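Local atomic coordinates of 4-alpha-glucanotransferase (PDB entry 1TZ7), a protein that belongs to the 4-alpha-glucanotransferase family, the amylomaltases or disproportionating enzymes, and is built round a parallel eight-stranded beta/alpha barrel. Residues A[69-75]-A[117-121]; A[81-85]-A[291-296]; A[255-259]-A[270-275]; A[403-407]-A[469-473]. All blocks are in the same frame, centred on the assembly; numbering follows the deposited sequence.

Interaction 1 of 4, residues A[69-75]-A[117-121]; sequences TSLEAGN and YEVVY
Asn75 sets its CG across from the carbonyl carbon and beside the backbone N (chi1 -52°), which lays the amide over the ring of Tyr117 and still lets ND2 reach Tyr121. The two tyrosines, one helical turn apart on helix 117-133, hold their own CG atoms in the corresponding position, and both rings extend toward the loop 69-75. Amide and Tyr117 ring are stacked, their planes only 10° apart, with Asn75 CG 3.5 Å from Tyr117 CG. Asn75 CB stands over the middle of the same face, 3.7 Å from the Tyr117 ring centroid, as a CH-pi contact. Asparagine suits this place because its side chain is flat enough to stack, yet still carries an N-H: Asn75 ND2 donates to Tyr121 OH at 2.8 Å, in the amide plane, with an N-H...O angle of 150°. Thr69 OG1, itself bonded to Asn87, forms a second hydrogen bond to Tyr121 OH at 2.7 Å, close to the plane of the ring. Leu71 supplies the oily part. Its CD1 lies at the ring edge, 3.6 Å from Tyr121 CE2, and also touches the methylene CG of Glu118, whose carboxylate OE1 forms a salt bridge with Arg480. A water donates to Tyr117 OH at 2.6 Å and to Asn75 O at 2.9 Å, while the same phenol bonds to Trp479 O. Both buried phenol oxygens thus have two polar partners, so the loop is fixed to the helix by directional bonds as well as by packing.

Interaction 2 of 4, residues A[81-85]-A[291-296]; sequences NSLFA and RRVLHN. Unlike the reference sequence in segment 291-296: Leu294 (reference His).
The backbones come closest at Phe84 and His295, whose CA atoms are 7.2 Å apart, where the loop after strand 60-62 meets helix 287-297, the helix that leads into strand 302-305 of the beta/alpha barrel. The loop is bent by an ST turn: Ser82, a small residue with a hydroxyl near its own main chain, uses OG to accept from the backbone N of Phe84 and of Ala85. This bend presents both the ring and the carbonyl of Phe84 to the helix. The edge of Phe84 is directed at the face of His295 in a T-shaped pair, planes 58° apart, and Phe84 CD2 comes within 3.4 Å of His295 CG. With CG opposite the backbone N (chi1 173°), the His295 imidazole reaches out from the helix far enough for NE2 to donate to Phe84 O at 2.7 Å. That bond is bent, with an N-H...O angle of 133°, as the carbonyl oxygen sits off the ring plane. ND1 pairs with Tyr150 OH, so both ring nitrogens of this buried histidine are used, and Trp151 packs against both rings. Arg292 offers its aliphatic part to the phenylalanine, CG lying 3.7 Å from Phe84 CZ. A water donates to Leu83 O at 2.6 Å and accepts from Arg292 NH1 at 3.0 Å; NH1 also bonds to Pro228 O. Leu83 CD1 rests over the centre of one guanidinium face, 3.7 Å from Arg292 CZ, while Arg292 NE, buried here, has no polar partner in the model.

Interaction 3 of 4, residues A[255-259]-A[270-275]; sequences FVAGV and LWGNPV
Ala257, Trp271 and Val256 lose the most surface where strands 255-259 and 269-274 pair antiparallel. Ala257 is gripped by its backbone on both ends: its N donates to Asn273 O at 2.7 Å, and its O accepts from Trp271 N at 3.2 Å, the donor lying above the carbonyl plane. Its single methyl fits among larger neighbours, with Ala257 CB 4.0 Å from both Trp271 CE3 and Asn273 CB. The Trp271 indole lies along strand 255-259. Gly258 CA lies over one face of the indole, 3.8 Å from Trp271 CD2, a CH-pi contact; a side chain on this glycine would be directed at Leu270 CA and Trp271 N. Farther along, Val259 CG1 touches Trp271 CZ2 at 3.8 Å. Val256 instead turns CG2 toward Leu270 CD1, 4.1 Å away, and these two side chains pack with Val317 of strand 313-318. Val275 CG1 approaches Val256 C to 3.5 Å beyond the paired strand. Val256 pairs with Pro274 and Gly258 with Leu270, both non-hydrogen-bonded, so Ala257 alone faces three residues, 271 to 273. Gly272 eases that detour with a positive phi. This register shift is a beta bulge, set in a hairpin at the border of a four-stranded antiparallel sheet.

Interaction 4 of 4, residues A[403-407]-A[469-473]; sequences THDLP and MNYPG
Asp405 OD1 receives Asn470 ND2 at 2.9 Å, a fairly straight bond (155° at the hydrogen) in which the oxygen lies in the amide plane of Asn470 and is met almost end-on. The two side chains run alongside each other in the same direction, carboxylate and amide planes 66° apart. Asn470 swings CG away from its backbone N (chi1 179°), and this carries ND2 to the aspartate. An amide suits the place because it can offer an N-H without adding charge. Behind this pair Asn470 N makes a weak bond to His404 O at 2.9 Å, and Met469 CB packs 4.0 Å from His404 CB. At the other end Pro472 CD lies 3.3 Å from Asp405 O. That oxygen is also 3.4 Å from Asn470 O, an acceptor pair that would repel; Arg468 bonds to both and probably offsets this. A type I turn, closed by Leu406 N to Thr403 O at 3.1 Å, shapes 403-407 and brings Asp405 CG over one face of the His404 ring. The turn sits between barrel strand 397-400 and helix 409-414, with Leu406 against Val376 of strand 373-376, and residues 469-473 belong to the long loop between helices 457-460 and 491-500.

Overall arrangement
Following the chain from the N terminus, the long loop after strand 60-62 supplies the first halves of interactions 1 and 2. Interaction 1 closes early, at the start of helix 117-133; interaction 2 begins before that closure and ends far downstream on helix 287-297, so the two cross. Their nearest atoms are about 6 Å apart. Within the span of interaction 2 lies the short hairpin of interaction 3, part of the antiparallel sheet outside the barrel. Interaction 4 follows in series, joining the loops after strand 397-400 and helix 457-460; it and interaction 2 lie on opposite sides of the chain's centre, about 24 Å apart between centres.

Interaction 1 of 4, residues A[69-75]-A[117-121]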
loop_
_atom_site.group_PDB
_atom_site.type_symbol
_atom_site.label_atom_id
_atom_site.label_comp_id
_atom_site.label_asym_id
_atom_site.label_seq_id
_atom_site.Cartn_x
_atom_site.Cartn_y
_atom_site.Cartn_z
ATOM N N THR A 69 -7.554 8.073 -0.629
ATOM C CA THR A 69 -7.717 7.915 -2.070
ATOM C C THR A 69 -8.784 8.863 -2.586
ATOM O O THR A 69 -9.536 9.446 -1.812
ATOM C CB THR A 69 -8.102 6.464 -2.411
ATOM O OG1 THR A 69 -9.265 6.082 -1.673
ATOM C CG2 THR A 69 -7.032 5.490 -1.947
ATOM N N SER A 70 -8.842 9.015 -3.900
ATOM C CA SER A 70 -9.813 9.900 -4.524
ATOM C C SER A 70 -10.294 9.325 -5.857
ATOM O O SER A 70 -9.586 8.559 -6.506
ATOM C CB SER A 70 -9.198 11.288 -4.744
ATOM O OG SER A 70 -8.305 11.282 -5.842
ATOM N N LEU A 71 -11.505 9.707 -6.253
ATOM C CA LEU A 71 -12.048 9.360 -7.576
ATOM C C LEU A 71 -11.090 9.796 -8.696
ATOM O O LEU A 71 -10.918 9.089 -9.694
ATOM C CB LEU A 71 -13.411 10.047 -7.780
ATOM C CG LEU A 71 -14.714 9.224 -7.666
ATOM C CD1 LEU A 71 -14.482 7.835 -7.125
ATOM C CD2 LEU A 71 -15.723 9.972 -6.802
ATOM N N GLU A 72 -10.479 10.967 -8.514
ATOM C CA GLU A 72 -9.659 11.599 -9.558
ATOM C C GLU A 72 -8.481 10.706 -9.941
ATOM O O GLU A 72 -8.086 10.649 -11.104
ATOM C CB GLU A 72 -9.129 12.961 -9.069
ATOM C CG GLU A 72 -10.145 14.093 -9.132
ATOM C CD GLU A 72 -11.315 13.891 -8.183
ATOM O OE1 GLU A 72 -11.075 13.582 -6.988
ATOM O OE2 GLU A 72 -12.478 14.046 -8.629
ATOM N N ALA A 73 -7.931 10.008 -8.951
ATOM C CA ALA A 73 -6.716 9.217 -9.140
ATOM C C ALA A 73 -7.051 7.734 -9.348
ATOM O O ALA A 73 -6.196 6.868 -9.176
ATOM C CB ALA A 73 -5.797 9.388 -7.943
ATOM N N GLY A 74 -8.298 7.457 -9.728
ATOM C CA GLY A 74 -8.750 6.093 -9.946
ATOM C C GLY A 74 -8.854 5.288 -8.657
ATOM O O GLY A 74 -8.863 4.061 -8.688
ATOM N N ASN A 75 -8.933 5.992 -7.526
ATOM C CA ASN A 75 -9.000 5.358 -6.199
ATOM C C ASN A 75 -7.741 4.565 -5.847
ATOM O O ASN A 75 -7.791 3.658 -5.035
ATOM C CB ASN A 75 -10.223 4.438 -6.102
ATOM C CG ASN A 75 -11.492 5.128 -6.490
ATOM O OD1 ASN A 75 -12.114 4.793 -7.507
ATOM N ND2 ASN A 75 -11.901 6.101 -5.691
ATOM N N TYR A 117 -16.784 3.014 -4.268
ATOM C CA TYR A 117 -15.958 4.167 -3.892
ATOM C C TYR A 117 -16.756 5.472 -3.929
ATOM O O TYR A 117 -16.800 6.206 -2.946
ATOM C CB TYR A 117 -14.733 4.268 -4.803
ATOM C CG TYR A 117 -13.623 3.319 -4.416
ATOM C CD1 TYR A 117 -13.318 2.215 -5.205
ATOM C CD2 TYR A 117 -12.888 3.519 -3.256
ATOM C CE1 TYR A 117 -12.309 1.341 -4.853
ATOM C CE2 TYR A 117 -11.873 2.651 -2.889
ATOM C CZ TYR A 117 -11.586 1.563 -3.691
ATOM O OH TYR A 117 -10.580 0.699 -3.330
ATOM N N GLU A 118 -17.389 5.748 -5.069
ATOM C CA GLU A 118 -18.176 6.968 -5.236
ATOM C C GLU A 118 -19.110 7.176 -4.050
ATOM O O GLU A 118 -19.172 8.280 -3.473
ATOM C CB GLU A 118 -19.003 6.912 -6.535
ATOM C CG GLU A 118 -18.180 7.028 -7.815
ATOM C CD GLU A 118 -17.700 5.680 -8.328
ATOM O OE1 GLU A 118 -17.863 4.674 -7.602
ATOM O OE2 GLU A 118 -17.159 5.628 -9.459
ATOM N N VAL A 119 -19.840 6.119 -3.678
ATOM C CA VAL A 119 -20.887 6.263 -2.675
ATOM C C VAL A 119 -20.345 6.324 -1.245
ATOM O O VAL A 119 -20.918 7.000 -0.403
ATOM C CB VAL A 119 -22.075 5.189 -2.812
ATOM C CG1 VAL A 119 -21.957 4.301 -4.021
ATOM C CG2 VAL A 119 -22.388 4.474 -1.510
ATOM N N VAL A 120 -19.234 5.636 -0.979
ATOM C CA VAL A 120 -18.675 5.604 0.378
ATOM C C VAL A 120 -17.890 6.884 0.718
ATOM O O VAL A 120 -17.835 7.283 1.873
ATOM C CB VAL A 120 -17.777 4.351 0.626
ATOM C CG1 VAL A 120 -18.582 3.071 0.420
ATOM C CG2 VAL A 120 -16.546 4.371 -0.261
ATOM N N TYR A 121 -17.298 7.525 -0.295
ATOM C CA TYR A 121 -16.696 8.851 -0.102
ATOM C C TYR A 121 -17.725 9.807 0.470
ATOM O O TYR A 121 -17.444 10.538 1.410
ATOM C CB TYR A 121 -16.151 9.414 -1.427
ATOM C CG TYR A 121 -14.848 8.785 -1.884
ATOM C CD1 TYR A 121 -13.760 8.673 -1.022
ATOM C CD2 TYR A 121 -14.706 8.309 -3.178
ATOM C CE1 TYR A 121 -12.565 8.094 -1.446
ATOM C CE2 TYR A 121 -13.518 7.729 -3.608
ATOM C CZ TYR A 121 -12.456 7.626 -2.746
ATOM O OH TYR A 121 -11.282 7.049 -3.181
HETATM O O HOH W 1 -8.322 1.920 -2.735
#

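Interaction 2 of 4, residues A[81-85]-A[291-296]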
loop_
_atom_site.group_PDB
_atom_site.type_symbol
_atom_site.label_atom_id
_atom_site.label_comp_id
_atom_site.label_asym_id
_atom_site.label_seq_id
_atom_site.Cartn_x
_atom_site.Cartn_y
_atom_site.Cartn_z
ATOM N N ASN A 81 -3.142 12.303 -1.602
ATOM C CA ASN A 81 -2.767 13.642 -1.167
ATOM C C ASN A 81 -1.997 13.654 0.180
ATOM O O ASN A 81 -1.746 14.710 0.739
ATOM C CB ASN A 81 -4.006 14.572 -1.099
ATOM C CG ASN A 81 -5.110 14.037 -0.174
ATOM O OD1 ASN A 81 -4.850 13.272 0.749
ATOM N ND2 ASN A 81 -6.349 14.457 -0.432
ATOM N N SER A 82 -1.626 12.467 0.678
ATOM C CA SER A 82 -0.768 12.365 1.872
ATOM C C SER A 82 -0.183 10.964 2.037
ATOM O O SER A 82 -0.906 9.971 1.983
ATOM C CB SER A 82 -1.554 12.739 3.124
ATOM O OG SER A 82 -0.750 12.614 4.284
ATOM N N LEU A 83 1.134 10.896 2.251
ATOM C CA LEU A 83 1.818 9.622 2.506
ATOM C C LEU A 83 1.734 9.232 3.978
ATOM O O LEU A 83 2.190 8.159 4.368
ATOM C CB LEU A 83 3.295 9.716 2.084
ATOM C CG LEU A 83 3.548 9.967 0.598
ATOM C CD1 LEU A 83 5.018 10.274 0.349
ATOM C CD2 LEU A 83 3.095 8.767 -0.238
ATOM N N PHE A 84 1.152 10.107 4.791
ATOM C CA PHE A 84 1.105 9.901 6.238
ATOM C C PHE A 84 -0.317 9.584 6.726
ATOM O O PHE A 84 -0.506 8.754 7.611
ATOM C CB PHE A 84 1.645 11.139 6.960
ATOM C CG PHE A 84 3.131 11.296 6.854
ATOM C CD1 PHE A 84 3.708 11.824 5.702
ATOM C CD2 PHE A 84 3.964 10.908 7.903
ATOM C CE1 PHE A 84 5.094 11.967 5.600
ATOM C CE2 PHE A 84 5.348 11.050 7.803
ATOM C CZ PHE A 84 5.909 11.580 6.650
ATOM N N ALA A 85 -1.305 10.241 6.135
ATOM C CA ALA A 85 -2.679 10.172 6.632
ATOM C C ALA A 85 -3.310 8.805 6.341
ATOM O O ALA A 85 -2.825 8.053 5.502
ATOM C CB ALA A 85 -3.516 11.280 6.014
ATOM N N ARG A 291 11.442 10.090 9.020
ATOM C CA ARG A 291 10.123 10.367 9.592
ATOM C C ARG A 291 9.036 9.495 8.946
ATOM O O ARG A 291 8.109 9.059 9.620
ATOM C CB ARG A 291 9.771 11.855 9.446
ATOM C CG ARG A 291 10.443 12.756 10.496
ATOM C CD ARG A 291 9.677 14.036 10.798
ATOM N NE ARG A 291 9.423 14.826 9.591
ATOM C CZ ARG A 291 10.317 15.634 9.012
ATOM N NH1 ARG A 291 9.988 16.306 7.916
ATOM N NH2 ARG A 291 11.536 15.773 9.529
ATOM N N ARG A 292 9.166 9.243 7.639
ATOM C CA ARG A 292 8.243 8.343 6.928
ATOM C C ARG A 292 8.273 6.948 7.532
ATOM O O ARG A 292 7.235 6.320 7.721
ATOM C CB ARG A 292 8.622 8.242 5.447
ATOM C CG ARG A 292 8.000 9.267 4.575
ATOM C CD ARG A 292 8.026 8.898 3.098
ATOM N NE ARG A 292 6.978 7.939 2.748
ATOM C CZ ARG A 292 6.880 7.334 1.569
ATOM N NH1 ARG A 292 5.889 6.485 1.340
ATOM N NH2 ARG A 292 7.775 7.580 0.611
ATOM N N VAL A 293 9.475 6.461 7.814
ATOM C CA VAL A 293 9.654 5.105 8.312
ATOM C C VAL A 293 9.144 5.003 9.741
ATOM O O VAL A 293 8.390 4.099 10.066
ATOM C CB VAL A 293 11.138 4.667 8.236
ATOM C CG1 VAL A 293 11.362 3.345 8.975
ATOM C CG2 VAL A 293 11.575 4.545 6.785
ATOM N N LEU A 294 9.554 5.948 10.587
ATOM C CA LEU A 294 9.085 6.004 11.980
ATOM C C LEU A 294 7.547 6.018 12.035
ATOM O O LEU A 294 6.938 5.269 12.793
ATOM C CB LEU A 294 9.655 7.254 12.692
ATOM C CG LEU A 294 10.036 7.121 14.177
ATOM C CD1 LEU A 294 11.213 6.211 14.356
ATOM C CD2 LEU A 294 10.338 8.489 14.766
ATOM N N HIS A 295 6.936 6.871 11.217
ATOM C CA HIS A 295 5.473 6.990 11.172
ATOM C C HIS A 295 4.823 5.664 10.803
ATOM O O HIS A 295 3.904 5.202 11.473
ATOM C CB HIS A 295 5.067 8.058 10.160
ATOM C CG HIS A 295 3.589 8.135 9.918
ATOM N ND1 HIS A 295 2.736 8.843 10.739
ATOM C CD2 HIS A 295 2.815 7.600 8.944
ATOM C CE1 HIS A 295 1.501 8.738 10.281
ATOM N NE2 HIS A 295 1.522 7.990 9.193
ATOM N N ASN A 296 5.306 5.056 9.738
ATOM C CA ASN A 296 4.710 3.832 9.228
ATOM C C ASN A 296 4.919 2.631 10.178
ATOM O O ASN A 296 4.128 1.691 10.177
ATOM C CB ASN A 296 5.263 3.516 7.835
ATOM C CG ASN A 296 4.542 4.298 6.721
ATOM O OD1 ASN A 296 3.468 3.909 6.273
ATOM N ND2 ASN A 296 5.147 5.397 6.279
HETATM O O HOH W 2 1.571 6.219 6.072
HETATM O O HOH W 3 3.715 6.273 3.425
#

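Interaction 3 of 4, residues A[255-259]-A[270-275]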
loop_
_atom_site.group_PDB
_atom_site.type_symbol
_atom_site.label_atom_id
_atom_site.label_comp_id
_atom_site.label_asym_id
_atom_site.label_seq_id
_atom_site.Cartn_x
_atom_site.Cartn_y
_atom_site.Cartn_z
ATOM N N PHE A 255 10.907 17.975 -13.415
ATOM C CA PHE A 255 10.912 16.607 -13.938
ATOM C C PHE A 255 9.865 15.748 -13.223
ATOM O O PHE A 255 9.510 16.014 -12.075
ATOM C CB PHE A 255 12.297 15.982 -13.779
ATOM C CG PHE A 255 13.377 16.680 -14.569
ATOM C CD1 PHE A 255 13.614 16.346 -15.897
ATOM C CD2 PHE A 255 14.155 17.669 -13.983
ATOM C CE1 PHE A 255 14.609 16.989 -16.627
ATOM C CE2 PHE A 255 15.152 18.315 -14.711
ATOM C CZ PHE A 255 15.375 17.971 -16.031
ATOM N N VAL A 256 9.378 14.714 -13.910
ATOM C CA VAL A 256 8.377 13.813 -13.335
ATOM C C VAL A 256 8.801 12.344 -13.457
ATOM O O VAL A 256 9.749 12.014 -14.171
ATOM C CB VAL A 256 6.976 14.004 -13.999
ATOM C CG1 VAL A 256 6.384 15.345 -13.609
ATOM C CG2 VAL A 256 7.067 13.870 -15.516
ATOM N N ALA A 257 8.088 11.473 -12.753
ATOM C CA ALA A 257 8.539 10.110 -12.530
ATOM C C ALA A 257 7.931 9.167 -13.554
ATOM O O ALA A 257 6.937 9.491 -14.202
ATOM C CB ALA A 257 8.181 9.662 -11.122
ATOM N N GLY A 258 8.538 8.001 -13.688
ATOM C CA GLY A 258 8.042 6.970 -14.575
ATOM C C GLY A 258 9.039 5.836 -14.714
ATOM O O GLY A 258 9.952 5.697 -13.899
ATOM N N VAL A 259 8.855 5.021 -15.747
ATOM C CA VAL A 259 9.845 4.014 -16.131
ATOM C C VAL A 259 9.974 3.965 -17.660
ATOM O O VAL A 259 9.038 4.316 -18.377
ATOM C CB VAL A 259 9.459 2.605 -15.597
ATOM C CG1 VAL A 259 9.746 2.502 -14.107
ATOM C CG2 VAL A 259 7.997 2.297 -15.887
ATOM N N LEU A 270 4.095 6.820 -17.700
ATOM C CA LEU A 270 4.284 8.135 -17.112
ATOM C C LEU A 270 3.451 8.252 -15.836
ATOM O O LEU A 270 2.230 8.414 -15.891
ATOM C CB LEU A 270 3.877 9.220 -18.113
ATOM C CG LEU A 270 4.316 10.647 -17.792
ATOM C CD1 LEU A 270 5.826 10.779 -17.866
ATOM C CD2 LEU A 270 3.643 11.625 -18.747
ATOM N N TRP A 271 4.118 8.161 -14.688
ATOM C CA TRP A 271 3.433 8.161 -13.396
ATOM C C TRP A 271 2.948 9.559 -13.021
ATOM O O TRP A 271 1.921 9.710 -12.366
ATOM C CB TRP A 271 4.358 7.625 -12.301
ATOM C CG TRP A 271 4.746 6.182 -12.482
ATOM C CD1 TRP A 271 4.128 5.255 -13.274
ATOM C CD2 TRP A 271 5.837 5.506 -11.853
ATOM N NE1 TRP A 271 4.772 4.045 -13.177
ATOM C CE2 TRP A 271 5.826 4.172 -12.310
ATOM C CE3 TRP A 271 6.833 5.893 -10.944
ATOM C CZ2 TRP A 271 6.764 3.228 -11.891
ATOM C CZ3 TRP A 271 7.763 4.952 -10.534
ATOM C CH2 TRP A 271 7.721 3.638 -11.006
ATOM N N GLY A 272 3.698 10.577 -13.434
ATOM C CA GLY A 272 3.274 11.956 -13.263
ATOM C C GLY A 272 3.556 12.516 -11.871
ATOM O O GLY A 272 3.168 13.641 -11.562
ATOM N N ASN A 273 4.234 11.731 -11.030
ATOM C CA ASN A 273 4.765 12.249 -9.764
ATOM C C ASN A 273 5.958 13.155 -10.043
ATOM O O ASN A 273 6.674 12.948 -11.002
ATOM C CB ASN A 273 5.209 11.096 -8.838
ATOM C CG ASN A 273 4.170 9.979 -8.739
ATOM O OD1 ASN A 273 4.106 9.104 -9.596
ATOM N ND2 ASN A 273 3.364 10.007 -7.680
ATOM N N PRO A 274 6.178 14.151 -9.198
ATOM C CA PRO A 274 7.443 14.884 -9.214
ATOM C C PRO A 274 8.552 14.008 -8.647
ATOM O O PRO A 274 8.300 13.251 -7.724
ATOM C CB PRO A 274 7.166 16.078 -8.299
ATOM C CG PRO A 274 6.111 15.599 -7.366
ATOM C CD PRO A 274 5.267 14.636 -8.148
ATOM N N VAL A 275 9.750 14.093 -9.210
ATOM C CA VAL A 275 10.866 13.287 -8.731
ATOM C C VAL A 275 11.539 13.973 -7.561
ATOM O O VAL A 275 11.402 15.180 -7.374
ATOM C CB VAL A 275 11.913 13.015 -9.848
ATOM C CG1 VAL A 275 11.263 12.307 -11.025
ATOM C CG2 VAL A 275 12.589 14.311 -10.295
#

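Interaction 4 of 4, residues A[403-407]-A[469-473]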
loop_
_atom_site.group_PDB
_atom_site.type_symbol
_atom_site.label_atom_id
_atom_site.label_comp_id
_atom_site.label_asym_id
_atom_site.label_seq_id
_atom_site.Cartn_x
_atom_site.Cartn_y
_atom_site.Cartn_z
ATOM N N THR A 403 0.368 -11.000 -7.075
ATOM C CA THR A 403 0.207 -9.716 -6.388
ATOM C C THR A 403 -0.975 -8.951 -6.929
ATOM O O THR A 403 -1.627 -9.372 -7.882
ATOM C CB THR A 403 1.484 -8.846 -6.529
ATOM O OG1 THR A 403 1.620 -8.386 -7.884
ATOM C CG2 THR A 403 2.754 -9.672 -6.277
ATOM N N HIS A 404 -1.234 -7.813 -6.317
ATOM C CA HIS A 404 -2.358 -6.986 -6.672
ATOM C C HIS A 404 -2.213 -6.314 -8.059
ATOM O O HIS A 404 -3.188 -5.829 -8.615
ATOM C CB HIS A 404 -2.554 -5.941 -5.612
ATOM C CG HIS A 404 -1.425 -4.962 -5.498
ATOM N ND1 HIS A 404 -0.119 -5.311 -5.269
ATOM C CD2 HIS A 404 -1.436 -3.646 -5.575
ATOM C CE1 HIS A 404 0.615 -4.208 -5.220
ATOM N NE2 HIS A 404 -0.163 -3.197 -5.401
ATOM N N ASP A 405 -0.995 -6.296 -8.596
ATOM C CA ASP A 405 -0.754 -5.758 -9.951
ATOM C C ASP A 405 -0.947 -6.833 -11.032
ATOM O O ASP A 405 -0.808 -6.558 -12.212
ATOM C CB ASP A 405 0.661 -5.189 -10.051
ATOM C CG ASP A 405 0.824 -3.904 -9.281
ATOM O OD1 ASP A 405 -0.087 -3.046 -9.350
ATOM O OD2 ASP A 405 1.827 -3.662 -8.583
ATOM N N LEU A 406 -1.262 -8.048 -10.607
ATOM C CA LEU A 406 -1.286 -9.198 -11.498
ATOM C C LEU A 406 -2.658 -9.820 -11.489
ATOM O O LEU A 406 -3.413 -9.653 -10.534
ATOM C CB LEU A 406 -0.265 -10.237 -11.033
ATOM C CG LEU A 406 1.158 -10.162 -11.601
ATOM C CD1 LEU A 406 1.597 -8.733 -11.855
ATOM C CD2 LEU A 406 2.121 -10.855 -10.655
ATOM N N PRO A 407 -2.985 -10.563 -12.537
ATOM C CA PRO A 407 -4.152 -11.437 -12.495
ATOM C C PRO A 407 -3.933 -12.520 -11.451
ATOM O O PRO A 407 -2.796 -12.953 -11.269
ATOM C CB PRO A 407 -4.218 -12.032 -13.919
ATOM C CG PRO A 407 -2.896 -11.751 -14.552
ATOM C CD PRO A 407 -2.257 -10.644 -13.814
ATOM N N MET A 469 -7.175 -7.179 -8.856
ATOM C CA MET A 469 -7.235 -5.952 -8.079
ATOM C C MET A 469 -6.861 -4.745 -8.943
ATOM O O MET A 469 -7.604 -3.775 -9.011
ATOM C CB MET A 469 -6.301 -6.044 -6.864
ATOM C CG MET A 469 -6.509 -4.943 -5.835
ATOM S SD MET A 469 -8.204 -4.901 -5.159
ATOM C CE MET A 469 -7.898 -4.122 -3.553
ATOM N N ASN A 470 -5.708 -4.816 -9.608
ATOM C CA ASN A 470 -5.221 -3.688 -10.426
ATOM C C ASN A 470 -4.601 -4.129 -11.744
ATOM O O ASN A 470 -3.901 -5.145 -11.812
ATOM C CB ASN A 470 -4.207 -2.850 -9.638
ATOM C CG ASN A 470 -3.655 -1.676 -10.452
ATOM O OD1 ASN A 470 -4.408 -0.841 -10.942
ATOM N ND2 ASN A 470 -2.331 -1.618 -10.592
ATOM N N TYR A 471 -4.862 -3.340 -12.788
ATOM C CA TYR A 471 -4.276 -3.536 -14.104
ATOM C C TYR A 471 -3.390 -2.321 -14.429
ATOM O O TYR A 471 -3.892 -1.279 -14.835
ATOM C CB TYR A 471 -5.401 -3.664 -15.152
ATOM C CG TYR A 471 -5.013 -4.401 -16.429
ATOM C CD1 TYR A 471 -3.871 -4.041 -17.152
ATOM C CD2 TYR A 471 -5.800 -5.445 -16.920
ATOM C CE1 TYR A 471 -3.519 -4.710 -18.326
ATOM C CE2 TYR A 471 -5.457 -6.120 -18.093
ATOM C CZ TYR A 471 -4.316 -5.748 -18.790
ATOM O OH TYR A 471 -3.971 -6.412 -19.949
ATOM N N PRO A 472 -2.078 -2.455 -14.234
ATOM C CA PRO A 472 -1.151 -1.335 -14.452
ATOM C C PRO A 472 -1.256 -0.768 -15.863
ATOM O O PRO A 472 -1.412 -1.529 -16.824
ATOM C CB PRO A 472 0.233 -1.972 -14.229
ATOM C CG PRO A 472 -0.021 -3.166 -13.403
ATOM C CD PRO A 472 -1.377 -3.671 -13.793
ATOM N N GLY A 473 -1.176 0.554 -15.981
ATOM C CA GLY A 473 -1.377 1.224 -17.253
ATOM C C GLY A 473 -2.780 1.791 -17.383
ATOM O O GLY A 473 -2.956 2.939 -17.795
HETATM O O HOH W 4 -4.850 -9.100 -8.369
#